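Local coordinates for protein endo-xylogalacturonan hydrolase A (Aspergillus tubingensis, PDB 4C2L) that hydrolyses the xylose-substituted galacturonan backbone of xylogalacturonan, a component of the hairy regions of pectin, as a secreted family 28 glycosidase, at residues L104-G115 against E145-P155. Residues are numbered along the deposited sequence; the frame is centred on the assembly and turned at random. Where two conformers were deposited one is given.
Sequences LRSLTGSGVIDG and EISGLRQKNPP. With SO4 (sulfate ion), chain G.
Chi1 of 175° in Lys152 and -176° in Asp114 sets CG of each opposite its own backbone N, and the two side chains slant across one another on the same face of neighbouring strands. The lysine methylenes therefore run past the carboxylate, with CD 3.9 Å from Asp114 CG. The salt bridge from Lys152 NZ to Asp114 OD2 is long, and a water bridges the same two atoms; Asp114 OD1 also accepts from Asn116 N. Arg150, extended like Lys152, lies alongside Val112, whose CG2 rests 4.1 Å from Arg150 CB. Farther out, Lys152 CD lies above one face of the Arg150 guanidinium, displaced toward its rim, while a sulfate ion, probably from the crystallisation liquor, meets that group at its edge, in its plane. Arg150 NH1 gives a 2.8 Å bond to sulfate O2, an oxygen Lys152 NZ also grips, and Asp176 pairs with Arg150 NH2.

Leu149 crosses Ile113 at a slant, its CD2 4.1 Å from Ile113 CD1 and 4.3 Å from Leu104 CG. Where 106-111 loops outward, Ser106 OG accepts a 3.0 Å bond from Gly111 N and a weak one from Gly109 N, and bonds to Glu75, pinning the loop's base. On both sides of it the backbones pair in parallel register: Leu104 N bonds to Glu145 O before it; after it Ile113 N reaches Arg150 O at 2.8 Å, and Lys152 N returns to Ile113 O. Segments 112-114 and 150-152 run only 16° apart. Such in-register parallel stacking of successive coils is the hallmark of the right-handed parallel beta-helix of family 28 glycosidases.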
loop_
_atom_site.group_PDB
_atom_site.type_symbol
_atom_site.label_atom_id
_atom_site.label_comp_id
_atom_site.label_asym_id
_atom_site.label_seq_id
_atom_site.Cartn_x
_atom_site.Cartn_y
_atom_site.Cartn_z
ATOM N N LEU A 104 -1.046 4.573 -17.942
ATOM C CA LEU A 104 -2.393 4.093 -17.692
ATOM C C LEU A 104 -3.064 5.232 -16.976
ATOM O O LEU A 104 -2.781 5.497 -15.798
ATOM C CB LEU A 104 -2.382 2.826 -16.821
ATOM C CG LEU A 104 -3.733 2.232 -16.384
ATOM C CD1 LEU A 104 -4.534 1.720 -17.572
ATOM C CD2 LEU A 104 -3.534 1.090 -15.394
ATOM N N ARG A 105 -3.927 5.936 -17.686
ATOM C CA ARG A 105 -4.353 7.231 -17.149
ATOM C C ARG A 105 -5.735 7.636 -17.567
ATOM O O ARG A 105 -6.216 7.216 -18.609
ATOM C CB ARG A 105 -3.344 8.293 -17.559
ATOM C CG ARG A 105 -3.131 8.422 -19.060
ATOM C CD ARG A 105 -2.063 9.482 -19.305
ATOM N NE ARG A 105 -1.852 9.712 -20.721
ATOM C CZ ARG A 105 -1.253 10.795 -21.205
ATOM N NH1 ARG A 105 -0.835 11.749 -20.372
ATOM N NH2 ARG A 105 -1.088 10.922 -22.509
ATOM N N SER A 106 -6.385 8.445 -16.741
ATOM C CA SER A 106 -7.604 9.104 -17.162
ATOM C C SER A 106 -7.252 10.561 -17.395
ATOM O O SER A 106 -6.775 11.233 -16.481
ATOM C CB SER A 106 -8.714 8.989 -16.115
ATOM O OG SER A 106 -9.854 9.722 -16.557
ATOM N N LEU A 107 -7.421 11.023 -18.627
ATOM C CA LEU A 107 -7.108 12.419 -18.951
ATOM C C LEU A 107 -8.286 13.344 -18.646
ATOM O O LEU A 107 -8.104 14.549 -18.477
ATOM C CB LEU A 107 -6.614 12.562 -20.398
ATOM C CG LEU A 107 -5.211 12.010 -20.698
ATOM C CD1 LEU A 107 -4.868 12.141 -22.182
ATOM C CD2 LEU A 107 -4.151 12.701 -19.832
ATOM N N THR A 108 -9.489 12.787 -18.552
ATOM C CA THR A 108 -10.656 13.588 -18.160
ATOM C C THR A 108 -10.858 13.595 -16.660
ATOM O O THR A 108 -11.507 14.500 -16.112
ATOM C CB THR A 108 -11.965 13.088 -18.805
ATOM O OG1 THR A 108 -12.272 11.780 -18.299
ATOM C CG2 THR A 108 -11.850 13.054 -20.329
ATOM N N GLY A 109 -10.336 12.565 -15.994
ATOM C CA GLY A 109 -10.610 12.325 -14.582
ATOM C C GLY A 109 -11.850 11.485 -14.308
ATOM O O GLY A 109 -12.195 11.258 -13.148
ATOM N N SER A 110 -12.537 11.035 -15.360
ATOM C CA SER A 110 -13.780 10.286 -15.200
ATOM C C SER A 110 -13.563 8.778 -15.173
ATOM O O SER A 110 -14.494 8.030 -14.870
ATOM C CB SER A 110 -14.783 10.653 -16.301
ATOM O OG SER A 110 -15.004 12.053 -16.313
ATOM N N GLY A 111 -12.345 8.345 -15.498
ATOM C CA GLY A 111 -12.053 6.898 -15.581
ATOM C C GLY A 111 -12.132 6.188 -14.239
ATOM O O GLY A 111 -11.622 6.683 -13.228
ATOM N N VAL A 112 -12.745 5.006 -14.231
ATOM C CA VAL A 112 -12.893 4.230 -13.006
ATOM C C VAL A 112 -12.546 2.773 -13.298
ATOM O O VAL A 112 -13.017 2.211 -14.297
ATOM C CB VAL A 112 -14.349 4.306 -12.467
ATOM C CG1 VAL A 112 -14.509 3.422 -11.236
ATOM C CG2 VAL A 112 -14.726 5.745 -12.121
ATOM N N ILE A 113 -11.712 2.175 -12.446
ATOM C CA ILE A 113 -11.456 0.734 -12.506
ATOM C C ILE A 113 -12.144 0.176 -11.270
ATOM O O ILE A 113 -11.753 0.483 -10.141
ATOM C CB ILE A 113 -9.941 0.403 -12.498
ATOM C CG1 ILE A 113 -9.237 1.093 -13.676
ATOM C CG2 ILE A 113 -9.719 -1.115 -12.535
ATOM C CD1 ILE A 113 -7.712 1.065 -13.595
ATOM N N ASP A 114 -13.166 -0.640 -11.490
ATOM C CA ASP A 114 -13.987 -1.181 -10.416
ATOM C C ASP A 114 -13.621 -2.651 -10.220
ATOM O O ASP A 114 -13.978 -3.485 -11.056
ATOM C CB ASP A 114 -15.477 -1.031 -10.798
ATOM C CG ASP A 114 -16.444 -1.493 -9.695
ATOM O OD1 ASP A 114 -16.013 -2.048 -8.667
ATOM O OD2 ASP A 114 -17.676 -1.289 -9.865
ATOM N N GLY A 115 -12.947 -2.968 -9.110
ATOM C CA GLY A 115 -12.583 -4.350 -8.786
ATOM C C GLY A 115 -13.711 -5.248 -8.333
ATOM O O GLY A 115 -13.523 -6.465 -8.237
ATOM N N GLU A 145 3.532 4.963 -15.698
ATOM C CA GLU A 145 2.847 6.113 -15.129
ATOM C C GLU A 145 1.366 5.753 -15.003
ATOM O O GLU A 145 0.745 5.313 -15.978
ATOM C CB GLU A 145 3.075 7.328 -16.046
ATOM C CG GLU A 145 2.540 8.647 -15.519
ATOM C CD GLU A 145 1.126 8.985 -15.991
ATOM O OE1 GLU A 145 0.540 8.270 -16.847
ATOM O OE2 GLU A 145 0.600 10.006 -15.503
ATOM N N ILE A 146 0.829 5.895 -13.793
ATOM C CA ILE A 146 -0.554 5.570 -13.483
ATOM C C ILE A 146 -1.171 6.817 -12.862
ATOM O O ILE A 146 -0.747 7.257 -11.796
ATOM C CB ILE A 146 -0.668 4.384 -12.493
ATOM C CG1 ILE A 146 0.133 3.170 -12.998
ATOM C CG2 ILE A 146 -2.129 3.985 -12.279
ATOM C CD1 ILE A 146 1.593 3.212 -12.590
ATOM N N SER A 147 -2.194 7.382 -13.502
ATOM C CA SER A 147 -2.657 8.697 -13.058
ATOM C C SER A 147 -4.091 9.046 -13.405
ATOM O O SER A 147 -4.648 8.562 -14.387
ATOM C CB SER A 147 -1.741 9.779 -13.629
ATOM O OG SER A 147 -1.883 9.882 -15.041
ATOM N N GLY A 148 -4.679 9.894 -12.569
ATOM C CA GLY A 148 -5.933 10.544 -12.863
ATOM C C GLY A 148 -7.181 9.734 -12.647
ATOM O O GLY A 148 -8.287 10.242 -12.832
ATOM N N LEU A 149 -7.042 8.488 -12.224
ATOM C CA LEU A 149 -8.217 7.631 -12.220
ATOM C C LEU A 149 -8.637 7.229 -10.827
ATOM O O LEU A 149 -7.913 7.470 -9.861
ATOM C CB LEU A 149 -7.992 6.423 -13.127
ATOM C CG LEU A 149 -6.723 5.630 -12.919
ATOM C CD1 LEU A 149 -6.970 4.666 -11.767
ATOM C CD2 LEU A 149 -6.390 4.891 -14.205
ATOM N N ARG A 150 -9.821 6.644 -10.737
ATOM C CA ARG A 150 -10.341 6.101 -9.500
ATOM C C ARG A 150 -10.225 4.579 -9.550
ATOM O O ARG A 150 -10.568 3.957 -10.563
ATOM C CB ARG A 150 -11.808 6.479 -9.365
ATOM C CG ARG A 150 -12.504 5.875 -8.160
ATOM C CD ARG A 150 -13.945 6.354 -8.043
ATOM N NE ARG A 150 -14.593 5.678 -6.928
ATOM C CZ ARG A 150 -15.900 5.437 -6.841
ATOM N NH1 ARG A 150 -16.726 5.830 -7.811
ATOM N NH2 ARG A 150 -16.378 4.805 -5.773
ATOM N N GLN A 151 -9.764 4.000 -8.441
ATOM C CA GLN A 151 -9.818 2.559 -8.250
ATOM C C GLN A 151 -10.837 2.302 -7.163
ATOM O O GLN A 151 -10.723 2.846 -6.058
ATOM C CB GLN A 151 -8.446 2.014 -7.840
ATOM C CG GLN A 151 -7.398 2.135 -8.942
ATOM C CD GLN A 151 -6.011 1.773 -8.432
ATOM O OE1 GLN A 151 -5.719 1.936 -7.253
ATOM N NE2 GLN A 151 -5.156 1.292 -9.312
ATOM N N LYS A 152 -11.828 1.466 -7.475
ATOM C CA LYS A 152 -12.991 1.246 -6.620
ATOM C C LYS A 152 -13.100 -0.226 -6.216
ATOM O O LYS A 152 -13.044 -1.105 -7.076
ATOM C CB LYS A 152 -14.250 1.636 -7.415
ATOM C CG LYS A 152 -15.561 1.362 -6.702
ATOM C CD LYS A 152 -16.716 1.754 -7.619
ATOM C CE LYS A 152 -18.044 1.300 -7.036
ATOM N NZ LYS A 152 -19.143 1.781 -7.928
ATOM N N ASN A 153 -13.219 -0.478 -4.914
ATOM C CA ASN A 153 -13.563 -1.801 -4.378
ATOM C C ASN A 153 -12.717 -2.965 -4.916
ATOM O O ASN A 153 -13.247 -3.933 -5.466
ATOM C CB ASN A 153 -15.065 -2.074 -4.555
ATOM C CG ASN A 153 -15.931 -1.038 -3.864
ATOM O OD1 ASN A 153 -15.491 -0.393 -2.900
ATOM N ND2 ASN A 153 -17.185 -0.878 -4.336
ATOM N N PRO A 154 -11.392 -2.889 -4.738
ATOM C CA PRO A 154 -10.550 -4.043 -5.095
ATOM C C PRO A 154 -10.858 -5.209 -4.160
ATOM O O PRO A 154 -11.165 -4.994 -2.987
ATOM C CB PRO A 154 -9.139 -3.533 -4.804
ATOM C CG PRO A 154 -9.333 -2.540 -3.691
ATOM C CD PRO A 154 -10.614 -1.825 -4.088
ATOM N N PRO A 155 -10.785 -6.451 -4.665
ATOM C CA PRO A 155 -10.978 -7.608 -3.782
ATOM C C PRO A 155 -9.933 -7.641 -2.655
ATOM O O PRO A 155 -10.208 -8.135 -1.562
ATOM C CB PRO A 155 -10.733 -8.809 -4.704
ATOM C CG PRO A 155 -10.881 -8.307 -6.085
ATOM C CD PRO A 155 -10.673 -6.811 -6.096
HETATM S S SO4 G . -19.892 4.665 -6.012
HETATM O O1 SO4 G . -18.947 5.104 -4.959
HETATM O O2 SO4 G . -19.245 4.598 -7.345
HETATM O O3 SO4 G . -21.002 5.634 -6.091
HETATM O O4 SO4 G . -20.412 3.328 -5.641
HETATM O O HOH W 1 -17.806 -2.458 -6.604
HETATM O O HOH W 2 -18.840 1.057 -10.586
#